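Local coordinates for molybdenum cofactor biosynthesis protein C 2 (Mycobacterium tuberculosis, PDB 4FDF) that probably converts (8S)-3',8-cyclo-7,8-dihydroguanosine 5'-triphosphate into cyclic pyranopterin monophosphate and diphosphate, a step in molybdenum cofactor biosynthesis, and assembles as a hexamer, at residues H88-T93 / T118-E123; M75-T80 / L125-V130; R46-V51 / A141-A146; L66-V71 / A132-D137. One frame throughout, in Å; residues are numbered along the deposited sequence. Where two conformers were deposited one is given.

Contact 1 (H88-T93 / T118-E123); sequences HQLALT and TGVEME
His88 meets the second segment through one loose approach, its ND1 lying 4.4 Å from CG2 of Thr118, with that methyl set obliquely to the imidazole. The other end of the ring is committed to the loop before the first strand, where NE2 is hydrogen-bonded to the backbone oxygen of Val27. Leu90 makes the main contact. Its CG stands anti to the carbonyl carbon (chi1 -62°), and the two methyls divide the work. CD2 rests 3.6 Å from Thr118 CG2, while CD1 faces the turn leading into helix 121-139, at 3.6 Å from Gly119 O, and also approaches CG1 of Val120, the N-cap residue of that helix. The same CD1 lies 3.7 Å from Glu123 OE2, the leucine crossing the glutamate at about a right angle, so a carboxylate in the first turn of the helix is partly covered by hydrocarbon. In this ferredoxin-like subunit the contact joins the loop entering strand 92-101 to the start of the helix, and it gathers His88, Met122 and Glu123, all predicted to bind substrate. A water bridges the two sides, donating to Glu123 OE1 at 3.1 Å and accepting a weak bond from Leu90 N. Further along, Leu92 brings CD2 to 3.9 Å from Glu123 CG, touching the aliphatic part of the glutamate, and lies within 4.3 Å of Val120 CG1 through that same methyl.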
loop_
_atom_site.group_PDB
_atom_site.type_symbol
_atom_site.label_atom_id
_atom_site.label_comp_id
_atom_site.label_asym_id
_atom_site.label_seq_id
_atom_site.Cartn_x
_atom_site.Cartn_y
_atom_site.Cartn_z
ATOM N N HIS B 88 12.953 8.076 3.939
ATOM C CA HIS B 88 12.315 9.117 3.154
ATOM C C HIS B 88 11.786 8.520 1.892
ATOM O O HIS B 88 12.273 7.477 1.452
ATOM C CB HIS B 88 13.338 10.187 2.797
ATOM C CG HIS B 88 14.014 10.807 3.990
ATOM N ND1 HIS B 88 14.919 10.142 4.739
ATOM C CD2 HIS B 88 13.894 12.076 4.550
ATOM C CE1 HIS B 88 15.355 10.947 5.730
ATOM N NE2 HIS B 88 14.729 12.131 5.608
ATOM N N GLN B 89 10.777 9.173 1.314
ATOM C CA GLN B 89 10.240 8.838 -0.004
ATOM C C GLN B 89 11.170 9.396 -1.085
ATOM O O GLN B 89 11.335 10.608 -1.200
ATOM C CB GLN B 89 8.839 9.443 -0.177
ATOM C CG GLN B 89 7.778 8.929 0.807
ATOM C CD GLN B 89 6.736 9.991 1.171
ATOM O OE1 GLN B 89 7.062 11.025 1.743
ATOM N NE2 GLN B 89 5.479 9.721 0.849
ATOM N N LEU B 90 11.789 8.506 -1.858
ATOM C CA LEU B 90 12.789 8.897 -2.859
ATOM C C LEU B 90 12.363 8.553 -4.285
ATOM O O LEU B 90 11.747 7.513 -4.525
ATOM C CB LEU B 90 14.158 8.274 -2.535
ATOM C CG LEU B 90 14.825 8.675 -1.201
ATOM C CD1 LEU B 90 16.118 7.909 -0.951
ATOM C CD2 LEU B 90 15.071 10.183 -1.130
ATOM N N ALA B 91 12.678 9.442 -5.223
ATOM C CA ALA B 91 12.331 9.225 -6.618
ATOM C C ALA B 91 13.393 8.358 -7.259
ATOM O O ALA B 91 14.520 8.791 -7.455
ATOM C CB ALA B 91 12.198 10.558 -7.360
ATOM N N LEU B 92 13.035 7.114 -7.557
ATOM C CA LEU B 92 13.991 6.189 -8.143
ATOM C C LEU B 92 13.936 6.316 -9.655
ATOM O O LEU B 92 12.856 6.265 -10.249
ATOM C CB LEU B 92 13.726 4.744 -7.685
ATOM C CG LEU B 92 13.551 4.502 -6.173
ATOM C CD1 LEU B 92 13.380 3.009 -5.876
ATOM C CD2 LEU B 92 14.713 5.075 -5.356
ATOM N N THR B 93 15.103 6.509 -10.263
ATOM C CA THR B 93 15.210 6.619 -11.717
ATOM C C THR B 93 15.569 5.308 -12.410
ATOM O O THR B 93 15.482 5.209 -13.638
ATOM C CB THR B 93 16.174 7.754 -12.160
ATOM O OG1 THR B 93 17.331 7.793 -11.310
ATOM C CG2 THR B 93 15.462 9.119 -12.118
ATOM N N THR B 118 19.195 12.273 -0.617
ATOM C CA THR B 118 19.885 11.312 0.256
ATOM C C THR B 118 20.201 10.024 -0.505
ATOM O O THR B 118 19.641 9.785 -1.577
ATOM C CB THR B 118 19.111 11.036 1.599
ATOM O OG1 THR B 118 19.608 9.843 2.215
ATOM C CG2 THR B 118 17.621 10.873 1.381
ATOM N N GLY B 119 21.112 9.215 0.044
ATOM C CA GLY B 119 21.548 7.965 -0.588
ATOM C C GLY B 119 20.428 6.950 -0.747
ATOM O O GLY B 119 19.427 7.010 -0.027
ATOM N N VAL B 120 20.610 6.019 -1.689
ATOM C CA VAL B 120 19.590 5.019 -2.029
ATOM C C VAL B 120 19.973 3.574 -1.662
ATOM O O VAL B 120 19.468 2.612 -2.259
ATOM C CB VAL B 120 19.148 5.110 -3.535
ATOM C CG1 VAL B 120 18.455 6.434 -3.802
ATOM C CG2 VAL B 120 20.328 4.905 -4.499
ATOM N N GLU B 121 20.840 3.434 -0.659
ATOM C CA GLU B 121 21.281 2.118 -0.212
ATOM C C GLU B 121 20.170 1.300 0.457
ATOM O O GLU B 121 20.197 0.074 0.400
ATOM C CB GLU B 121 22.541 2.201 0.662
ATOM C CG GLU B 121 22.378 2.880 2.024
ATOM C CD GLU B 121 22.624 4.383 2.007
ATOM O OE1 GLU B 121 23.047 4.914 3.053
ATOM O OE2 GLU B 121 22.381 5.043 0.974
ATOM N N MET B 122 19.186 1.965 1.056
ATOM C CA MET B 122 18.076 1.249 1.687
ATOM C C MET B 122 17.206 0.500 0.689
ATOM O O MET B 122 16.821 -0.660 0.922
ATOM C CB MET B 122 17.218 2.177 2.560
ATOM C CG MET B 122 17.885 2.616 3.883
ATOM S SD MET B 122 18.739 1.302 4.815
ATOM C CE MET B 122 17.484 0.008 4.891
ATOM N N GLU B 123 16.899 1.158 -0.421
ATOM C CA GLU B 123 16.107 0.538 -1.473
ATOM C C GLU B 123 16.862 -0.613 -2.125
ATOM O O GLU B 123 16.263 -1.651 -2.410
ATOM C CB GLU B 123 15.610 1.556 -2.516
ATOM C CG GLU B 123 16.257 2.936 -2.478
ATOM C CD GLU B 123 15.845 3.800 -1.285
ATOM O OE1 GLU B 123 14.631 4.002 -1.054
ATOM O OE2 GLU B 123 16.750 4.292 -0.584
HETATM O O HOH W 1 12.024 5.179 -2.121
#

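Contact 2 (M75-T80 / L125-V130); sequences MAAKRT and LTAVSV
Ala76 and Val130 make a tight apolar contact between helices 65-83 and 121-139, the two helices that pack on the antiparallel sheet of the ferredoxin-like fold. Ala76 CB sits 3.5 Å from Val130 CG2, closer than usual for two carbons, and CG1 of the valine lies on the same methyl. Beside this pair, the CB atoms of Ala77 and Ala127 meet at 4.0 Å. Such small side chains allow the short helix axes to approach to 7.7 Å, with their directions 136° apart. Thr126 adds a third contact: with OG1 beside the backbone N (chi1 -64°), its CG2 is anti to that N and reaches Ala76 O at 3.6 Å, and its CB is covered by Thr80 OG1.

The polar ends of both threonines turn back to their own helices. Thr126 OG1 is hydrogen-bonded to Met122 O one turn earlier, which leaves its methyl for the neighbouring helix. Leu133 of the fourth subunit packs on Thr126 and Ser129. Thr80, whose side chain also touches Glu123 of the predicted substrate site, donates through OG1 to Ala77 O at 2.8 Å, from a position 37° above the carbonyl plane.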
loop_
_atom_site.group_PDB
_atom_site.type_symbol
_atom_site.label_atom_id
_atom_site.label_comp_id
_atom_site.label_asym_id
_atom_site.label_seq_id
_atom_site.Cartn_x
_atom_site.Cartn_y
_atom_site.Cartn_z
ATOM N N MET B 75 9.746 -4.120 -7.361
ATOM C CA MET B 75 8.593 -3.521 -6.714
ATOM C C MET B 75 8.882 -3.126 -5.271
ATOM O O MET B 75 8.468 -2.060 -4.821
ATOM C CB MET B 75 7.401 -4.476 -6.780
ATOM C CG MET B 75 6.841 -4.639 -8.197
ATOM S SD MET B 75 5.601 -5.944 -8.302
ATOM C CE MET B 75 4.171 -5.089 -7.618
ATOM N N ALA B 76 9.612 -3.969 -4.552
ATOM C CA ALA B 76 9.929 -3.684 -3.159
ATOM C C ALA B 76 10.857 -2.490 -3.046
ATOM O O ALA B 76 10.698 -1.677 -2.145
ATOM C CB ALA B 76 10.523 -4.904 -2.462
ATOM N N ALA B 77 11.820 -2.374 -3.954
ATOM C CA ALA B 77 12.672 -1.175 -3.971
ATOM C C ALA B 77 11.841 0.111 -3.878
ATOM O O ALA B 77 12.176 1.016 -3.115
ATOM C CB ALA B 77 13.543 -1.144 -5.213
ATOM N N LYS B 78 10.767 0.175 -4.664
ATOM C CA LYS B 78 9.849 1.318 -4.701
ATOM C C LYS B 78 9.052 1.452 -3.401
ATOM O O LYS B 78 8.681 2.557 -3.026
ATOM C CB LYS B 78 8.881 1.200 -5.898
ATOM C CG LYS B 78 9.570 1.289 -7.279
ATOM C CD LYS B 78 9.016 0.264 -8.275
ATOM C CE LYS B 78 7.894 0.862 -9.072
ATOM N NZ LYS B 78 7.245 -0.121 -9.964
ATOM N N ARG B 79 8.800 0.330 -2.722
ATOM C CA ARG B 79 7.989 0.320 -1.494
ATOM C C ARG B 79 8.821 0.534 -0.228
ATOM O O ARG B 79 8.299 0.455 0.880
ATOM C CB ARG B 79 7.202 -1.002 -1.372
ATOM C CG ARG B 79 6.352 -1.393 -2.592
ATOM C CD ARG B 79 5.309 -0.321 -2.964
ATOM N NE ARG B 79 4.323 -0.065 -1.908
ATOM C CZ ARG B 79 3.138 -0.670 -1.797
ATOM N NH1 ARG B 79 2.755 -1.596 -2.678
ATOM N NH2 ARG B 79 2.327 -0.343 -0.797
ATOM N N THR B 80 10.113 0.805 -0.394
ATOM C CA THR B 80 11.020 0.981 0.745
ATOM C C THR B 80 10.478 1.891 1.846
ATOM O O THR B 80 10.425 1.489 3.009
ATOM C CB THR B 80 12.436 1.418 0.296
ATOM O OG1 THR B 80 12.997 0.392 -0.541
ATOM C CG2 THR B 80 13.369 1.637 1.518
ATOM N N LEU B 125 19.115 -2.512 -0.611
ATOM C CA LEU B 125 19.054 -3.589 0.392
ATOM C C LEU B 125 17.669 -4.252 0.478
ATOM O O LEU B 125 17.565 -5.474 0.635
ATOM C CB LEU B 125 19.451 -3.055 1.768
ATOM C CG LEU B 125 20.914 -2.676 1.971
ATOM C CD1 LEU B 125 21.036 -1.769 3.195
ATOM C CD2 LEU B 125 21.817 -3.901 2.102
ATOM N N THR B 126 16.621 -3.441 0.371
ATOM C CA THR B 126 15.233 -3.910 0.407
ATOM C C THR B 126 14.914 -4.831 -0.790
ATOM O O THR B 126 14.305 -5.906 -0.629
ATOM C CB THR B 126 14.273 -2.691 0.489
ATOM O OG1 THR B 126 14.499 -2.001 1.730
ATOM C CG2 THR B 126 12.826 -3.097 0.407
ATOM N N ALA B 127 15.347 -4.407 -1.978
ATOM C CA ALA B 127 15.224 -5.190 -3.209
ATOM C C ALA B 127 15.933 -6.535 -3.092
ATOM O O ALA B 127 15.351 -7.578 -3.365
ATOM C CB ALA B 127 15.781 -4.394 -4.398
ATOM N N VAL B 128 17.185 -6.514 -2.649
ATOM C CA VAL B 128 17.939 -7.744 -2.436
ATOM C C VAL B 128 17.175 -8.612 -1.448
ATOM O O VAL B 128 16.975 -9.810 -1.646
ATOM C CB VAL B 128 19.358 -7.437 -1.896
ATOM C CG1 VAL B 128 19.986 -8.677 -1.219
ATOM C CG2 VAL B 128 20.258 -6.929 -3.013
ATOM N N SER B 129 16.701 -7.969 -0.398
ATOM C CA SER B 129 16.019 -8.651 0.663
ATOM C C SER B 129 14.734 -9.309 0.203
ATOM O O SER B 129 14.520 -10.505 0.462
ATOM C CB SER B 129 15.748 -7.648 1.762
ATOM O OG SER B 129 15.274 -8.323 2.911
ATOM N N VAL B 130 13.884 -8.562 -0.506
ATOM C CA VAL B 130 12.606 -9.130 -0.948
ATOM C C VAL B 130 12.794 -10.160 -2.072
ATOM O O VAL B 130 12.044 -11.140 -2.154
ATOM C CB VAL B 130 11.553 -8.036 -1.285
ATOM C CG1 VAL B 130 10.291 -8.648 -1.897
ATOM C CG2 VAL B 130 11.178 -7.249 -0.000
#

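Contact 3 (R46-V51 / A141-A146); sequences RTSAQV and AVDPGA
A type I beta turn from Asp143 to Ala146, in the connection between helix 121-139 and strand 147-156, packs against the junction of strand 35-46 with helix 49-57. The contact lies at one end of the ferredoxin-like subunit, away from the predicted substrate-binding residues, and no other chain of the hexamer touches either segment. Its single direct hydrogen bond runs from Thr47 OG1 to Asp143 OD2, 2.8 Å long, and uses the anti lone pair of the carboxylate oxygen, the one facing away from OD1. Both groups extend to reach it: Asp143 CG is anti to its backbone N (chi1 -178°), and Thr47 OG1 has the same relation to its own N (chi1 -170°).

Next to this polar pair is an apolar patch. Val51 CG2 packs at 3.7 Å on Asp143 CB and also on Val142 CG1, the two valines sliding past each other in opposite directions. At the exposed edge the extended Gln50 crosses Val142 obliquely and brings its amide to the same methyl, OE1 3.6 Å from CG1. Ile139, at the end of helix 121-139, touches Thr47, Val51 and Ala146. The start of helix 49-57 is fixed by its own N-cap, Ser48 OG accepting from Val51 N at 3.1 Å with an N-H...O angle of 152°. Arg46, whose guanidinium group forms a salt bridge with Asp149 through NE, contributes its backbone here: Ala146 CA directs a C-H...O contact to Arg46 O at 3.3 Å.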
loop_
_atom_site.group_PDB
_atom_site.type_symbol
_atom_site.label_atom_id
_atom_site.label_comp_id
_atom_site.label_asym_id
_atom_site.label_seq_id
_atom_site.Cartn_x
_atom_site.Cartn_y
_atom_site.Cartn_z
ATOM N N ARG B 46 21.528 -19.547 0.323
ATOM C CA ARG B 46 22.268 -20.812 0.429
ATOM C C ARG B 46 21.319 -22.003 0.275
ATOM O O ARG B 46 20.535 -22.301 1.171
ATOM C CB ARG B 46 23.024 -20.901 1.760
ATOM C CG ARG B 46 23.729 -19.623 2.200
ATOM C CD ARG B 46 25.196 -19.627 1.851
ATOM N NE ARG B 46 25.905 -18.543 2.524
ATOM C CZ ARG B 46 27.086 -18.065 2.139
ATOM N NH1 ARG B 46 27.705 -18.574 1.074
ATOM N NH2 ARG B 46 27.649 -17.074 2.816
ATOM N N THR B 47 21.380 -22.676 -0.864
ATOM C CA THR B 47 20.426 -23.756 -1.133
ATOM C C THR B 47 21.098 -25.099 -1.534
ATOM O O THR B 47 22.225 -25.362 -1.136
ATOM C CB THR B 47 19.301 -23.288 -2.100
ATOM O OG1 THR B 47 18.276 -24.282 -2.166
ATOM C CG2 THR B 47 19.840 -22.979 -3.496
ATOM N N SER B 48 20.407 -25.938 -2.302
ATOM C CA SER B 48 20.910 -27.276 -2.636
ATOM C C SER B 48 21.204 -27.409 -4.125
ATOM O O SER B 48 20.688 -26.634 -4.940
ATOM C CB SER B 48 19.894 -28.336 -2.220
ATOM O OG SER B 48 18.722 -28.216 -3.009
ATOM N N ALA B 49 22.028 -28.399 -4.472
ATOM C CA ALA B 49 22.377 -28.677 -5.867
ATOM C C ALA B 49 21.127 -29.043 -6.644
ATOM O O ALA B 49 20.975 -28.669 -7.810
ATOM C CB ALA B 49 23.406 -29.805 -5.957
ATOM N N GLN B 50 20.231 -29.770 -5.979
ATOM C CA GLN B 50 18.931 -30.077 -6.534
ATOM C C GLN B 50 18.145 -28.818 -6.915
ATOM O O GLN B 50 17.549 -28.765 -7.998
ATOM C CB GLN B 50 18.113 -30.902 -5.554
ATOM C CG GLN B 50 16.997 -31.669 -6.243
ATOM C CD GLN B 50 15.999 -32.245 -5.280
ATOM O OE1 GLN B 50 16.194 -32.235 -4.058
ATOM N NE2 GLN B 50 14.914 -32.753 -5.823
ATOM N N VAL B 51 18.141 -27.822 -6.027
ATOM C CA VAL B 51 17.424 -26.573 -6.287
ATOM C C VAL B 51 18.037 -25.841 -7.479
ATOM O O VAL B 51 17.315 -25.390 -8.365
ATOM C CB VAL B 51 17.317 -25.669 -5.027
ATOM C CG1 VAL B 51 16.914 -24.243 -5.398
ATOM C CG2 VAL B 51 16.299 -26.242 -4.060
ATOM N N ALA B 141 9.759 -25.706 -0.883
ATOM C CA ALA B 141 9.150 -27.037 -0.952
ATOM C C ALA B 141 10.169 -28.133 -1.310
ATOM O O ALA B 141 9.984 -29.297 -0.950
ATOM C CB ALA B 141 7.974 -27.044 -1.931
ATOM N N VAL B 142 11.231 -27.748 -2.023
ATOM C CA VAL B 142 12.344 -28.642 -2.351
ATOM C C VAL B 142 13.446 -28.572 -1.290
ATOM O O VAL B 142 14.036 -29.593 -0.934
ATOM C CB VAL B 142 12.948 -28.321 -3.747
ATOM C CG1 VAL B 142 14.041 -29.315 -4.117
ATOM C CG2 VAL B 142 11.868 -28.296 -4.817
ATOM N N ASP B 143 13.720 -27.369 -0.789
ATOM C CA ASP B 143 14.743 -27.157 0.241
ATOM C C ASP B 143 14.276 -26.135 1.294
ATOM O O ASP B 143 14.618 -24.957 1.207
ATOM C CB ASP B 143 16.063 -26.720 -0.421
ATOM C CG ASP B 143 17.202 -26.515 0.576
ATOM O OD1 ASP B 143 17.222 -27.179 1.630
ATOM O OD2 ASP B 143 18.091 -25.686 0.294
ATOM N N PRO B 144 13.483 -26.580 2.290
ATOM C CA PRO B 144 13.025 -25.670 3.355
ATOM C C PRO B 144 14.150 -25.232 4.302
ATOM O O PRO B 144 13.983 -24.258 5.048
ATOM C CB PRO B 144 11.978 -26.502 4.117
ATOM C CG PRO B 144 12.340 -27.932 3.836
ATOM C CD PRO B 144 12.934 -27.942 2.443
ATOM N N GLY B 145 15.279 -25.938 4.264
ATOM C CA GLY B 145 16.447 -25.596 5.084
ATOM C C GLY B 145 17.318 -24.485 4.515
ATOM O O GLY B 145 18.299 -24.082 5.139
ATOM N N ALA B 146 16.967 -23.984 3.331
ATOM C CA ALA B 146 17.717 -22.887 2.710
ATOM C C ALA B 146 17.742 -21.675 3.635
ATOM O O ALA B 146 16.835 -21.478 4.452
ATOM C CB ALA B 146 17.123 -22.516 1.349
#

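Contact 4 (L66-V71 / A132-D137); sequences LATARV and ALTLYD
Segments 66-71 and 132-137 run roughly antiparallel, their short helix axes 149° apart in direction and 8.3 Å from each other at closest approach. They belong to helices 65-83 and 121-139, the pair that covers one face of the sheet in this ferredoxin-like fold. The backbones come nearest where Ala69 faces Thr134, with CA atoms 5.1 Å apart, a closeness that the small alanine permits. Thr134 keeps OG1 beside the backbone N (chi1 -62°), which puts CG2 anti to it, and this methyl touches Ala69 CA at 3.6 Å. The hydroxyl on the other branch is hydrogen-bonded to Val130 O within its own helix. Thr68, which also packs on Val71 of the fifth subunit, is arranged likewise, OG1 bonded to Asp64 O, and its methyl meets the methyl of Thr134 at 3.8 Å, the two side chains crossing at about a right angle. Across this interface the threonines therefore touch through carbon, while their oxygens are satisfied along the helices.

On the sheet side of the contact Leu135 takes over. Phe99 of strand 92-101 touches Leu66, Ala69 and Leu135, and Ile106 and Ile108 of strand 105-116 also lie on Leu135. Although Leu135 leaves its backbone pointing along the interface, its end swings across, so that CD2 lies 3.6 Å from Ala69 CB and 4.2 Å from Leu66 CD2.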
loop_
_atom_site.group_PDB
_atom_site.type_symbol
_atom_site.label_atom_id
_atom_site.label_comp_id
_atom_site.label_asym_id
_atom_site.label_seq_id
_atom_site.Cartn_x
_atom_site.Cartn_y
_atom_site.Cartn_z
ATOM N N LEU B 66 13.566 -17.058 -10.735
ATOM C CA LEU B 66 14.405 -15.886 -11.006
ATOM C C LEU B 66 13.589 -14.677 -11.485
ATOM O O LEU B 66 13.725 -13.577 -10.947
ATOM C CB LEU B 66 15.537 -16.207 -11.994
ATOM C CG LEU B 66 16.616 -17.276 -11.690
ATOM C CD1 LEU B 66 17.816 -17.143 -12.659
ATOM C CD2 LEU B 66 17.114 -17.264 -10.253
ATOM N N ALA B 67 12.742 -14.893 -12.484
ATOM C CA ALA B 67 11.880 -13.838 -13.005
ATOM C C ALA B 67 10.944 -13.319 -11.931
ATOM O O ALA B 67 10.770 -12.112 -11.800
ATOM C CB ALA B 67 11.079 -14.331 -14.228
ATOM N N THR B 68 10.364 -14.226 -11.147
ATOM C CA THR B 68 9.427 -13.831 -10.100
ATOM C C THR B 68 10.133 -12.965 -9.046
ATOM O O THR B 68 9.607 -11.934 -8.629
ATOM C CB THR B 68 8.703 -15.058 -9.473
ATOM O OG1 THR B 68 7.969 -15.743 -10.495
ATOM C CG2 THR B 68 7.720 -14.645 -8.372
ATOM N N ALA B 69 11.336 -13.374 -8.653
ATOM C CA ALA B 69 12.069 -12.677 -7.603
ATOM C C ALA B 69 12.626 -11.343 -8.075
ATOM O O ALA B 69 12.673 -10.388 -7.308
ATOM C CB ALA B 69 13.172 -13.566 -7.043
ATOM N N ARG B 70 13.035 -11.277 -9.338
ATOM C CA ARG B 70 13.462 -10.013 -9.925
ATOM C C ARG B 70 12.345 -8.978 -9.840
ATOM O O ARG B 70 12.582 -7.849 -9.390
ATOM C CB ARG B 70 13.941 -10.204 -11.374
ATOM C CG ARG B 70 14.252 -8.922 -12.122
ATOM C CD ARG B 70 15.412 -9.097 -13.119
ATOM N NE ARG B 70 15.432 -10.421 -13.729
ATOM C CZ ARG B 70 16.529 -11.126 -13.982
ATOM N NH1 ARG B 70 17.731 -10.646 -13.686
ATOM N NH2 ARG B 70 16.417 -12.325 -14.533
ATOM N N VAL B 71 11.140 -9.373 -10.253
ATOM C CA VAL B 71 9.973 -8.479 -10.229
ATOM C C VAL B 71 9.611 -8.084 -8.802
ATOM O O VAL B 71 9.289 -6.922 -8.539
ATOM C CB VAL B 71 8.720 -9.086 -10.956
ATOM C CG1 VAL B 71 7.521 -8.143 -10.843
ATOM C CG2 VAL B 71 9.010 -9.341 -12.432
ATOM N N ALA B 132 15.334 -12.209 -2.256
ATOM C CA ALA B 132 15.779 -13.405 -1.531
ATOM C C ALA B 132 14.604 -14.121 -0.887
ATOM O O ALA B 132 14.477 -15.336 -0.999
ATOM C CB ALA B 132 16.805 -13.032 -0.458
ATOM N N LEU B 133 13.741 -13.363 -0.215
ATOM C CA LEU B 133 12.522 -13.931 0.350
ATOM C C LEU B 133 11.661 -14.604 -0.717
ATOM O O LEU B 133 11.064 -15.652 -0.473
ATOM C CB LEU B 133 11.695 -12.859 1.081
ATOM C CG LEU B 133 12.230 -12.317 2.419
ATOM C CD1 LEU B 133 11.535 -11.009 2.802
ATOM C CD2 LEU B 133 12.067 -13.345 3.521
ATOM N N THR B 134 11.597 -13.987 -1.894
ATOM C CA THR B 134 10.805 -14.510 -2.989
ATOM C C THR B 134 11.452 -15.761 -3.579
ATOM O O THR B 134 10.750 -16.719 -3.911
ATOM C CB THR B 134 10.567 -13.442 -4.063
ATOM O OG1 THR B 134 9.823 -12.368 -3.477
ATOM C CG2 THR B 134 9.785 -14.018 -5.239
ATOM N N LEU B 135 12.780 -15.760 -3.695
ATOM C CA LEU B 135 13.468 -16.978 -4.091
ATOM C C LEU B 135 13.116 -18.103 -3.129
ATOM O O LEU B 135 12.716 -19.187 -3.556
ATOM C CB LEU B 135 14.983 -16.795 -4.134
ATOM C CG LEU B 135 15.545 -16.019 -5.318
ATOM C CD1 LEU B 135 17.056 -16.044 -5.216
ATOM C CD2 LEU B 135 15.065 -16.577 -6.678
ATOM N N TYR B 136 13.257 -17.837 -1.831
ATOM C CA TYR B 136 12.944 -18.830 -0.822
ATOM C C TYR B 136 11.498 -19.331 -0.940
ATOM O O TYR B 136 11.239 -20.524 -0.791
ATOM C CB TYR B 136 13.225 -18.300 0.587
ATOM C CG TYR B 136 12.935 -19.336 1.649
ATOM C CD1 TYR B 136 11.757 -19.291 2.389
ATOM C CD2 TYR B 136 13.819 -20.382 1.882
ATOM C CE1 TYR B 136 11.476 -20.253 3.357
ATOM C CE2 TYR B 136 13.549 -21.355 2.847
ATOM C CZ TYR B 136 12.370 -21.282 3.583
ATOM O OH TYR B 136 12.087 -22.244 4.527
ATOM N N ASP B 137 10.555 -18.429 -1.205
ATOM C CA ASP B 137 9.180 -18.854 -1.401
ATOM C C ASP B 137 9.055 -19.844 -2.571
ATOM O O ASP B 137 8.233 -20.748 -2.533
ATOM C CB ASP B 137 8.252 -17.659 -1.631
ATOM C CG ASP B 137 6.785 -18.072 -1.685
ATOM O OD1 ASP B 137 6.290 -18.639 -0.688
ATOM O OD2 ASP B 137 6.139 -17.874 -2.737
#

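How the contacts relate
From the N terminus, strand 35-46 leads into contact 3, which closes the widest loop by joining the start of helix 49-57 to the turn before strand 147-156. Within it, helices 65-83 and 121-139 close two further loops, contact 4 enclosing contact 2, and contact 1 is the innermost, spanning strands 92-101 and 105-116. All four are thus concentric and none cross. Contacts 1, 2 and 4 follow helix 121-139 from its start toward its end; contacts 1 and 2 touch where Thr80 meets Glu123. At the far end Tyr136 OH probably bonds Pro144 O, linking contact 4 to contact 3, whose centre is about 33 Å from that of contact 1.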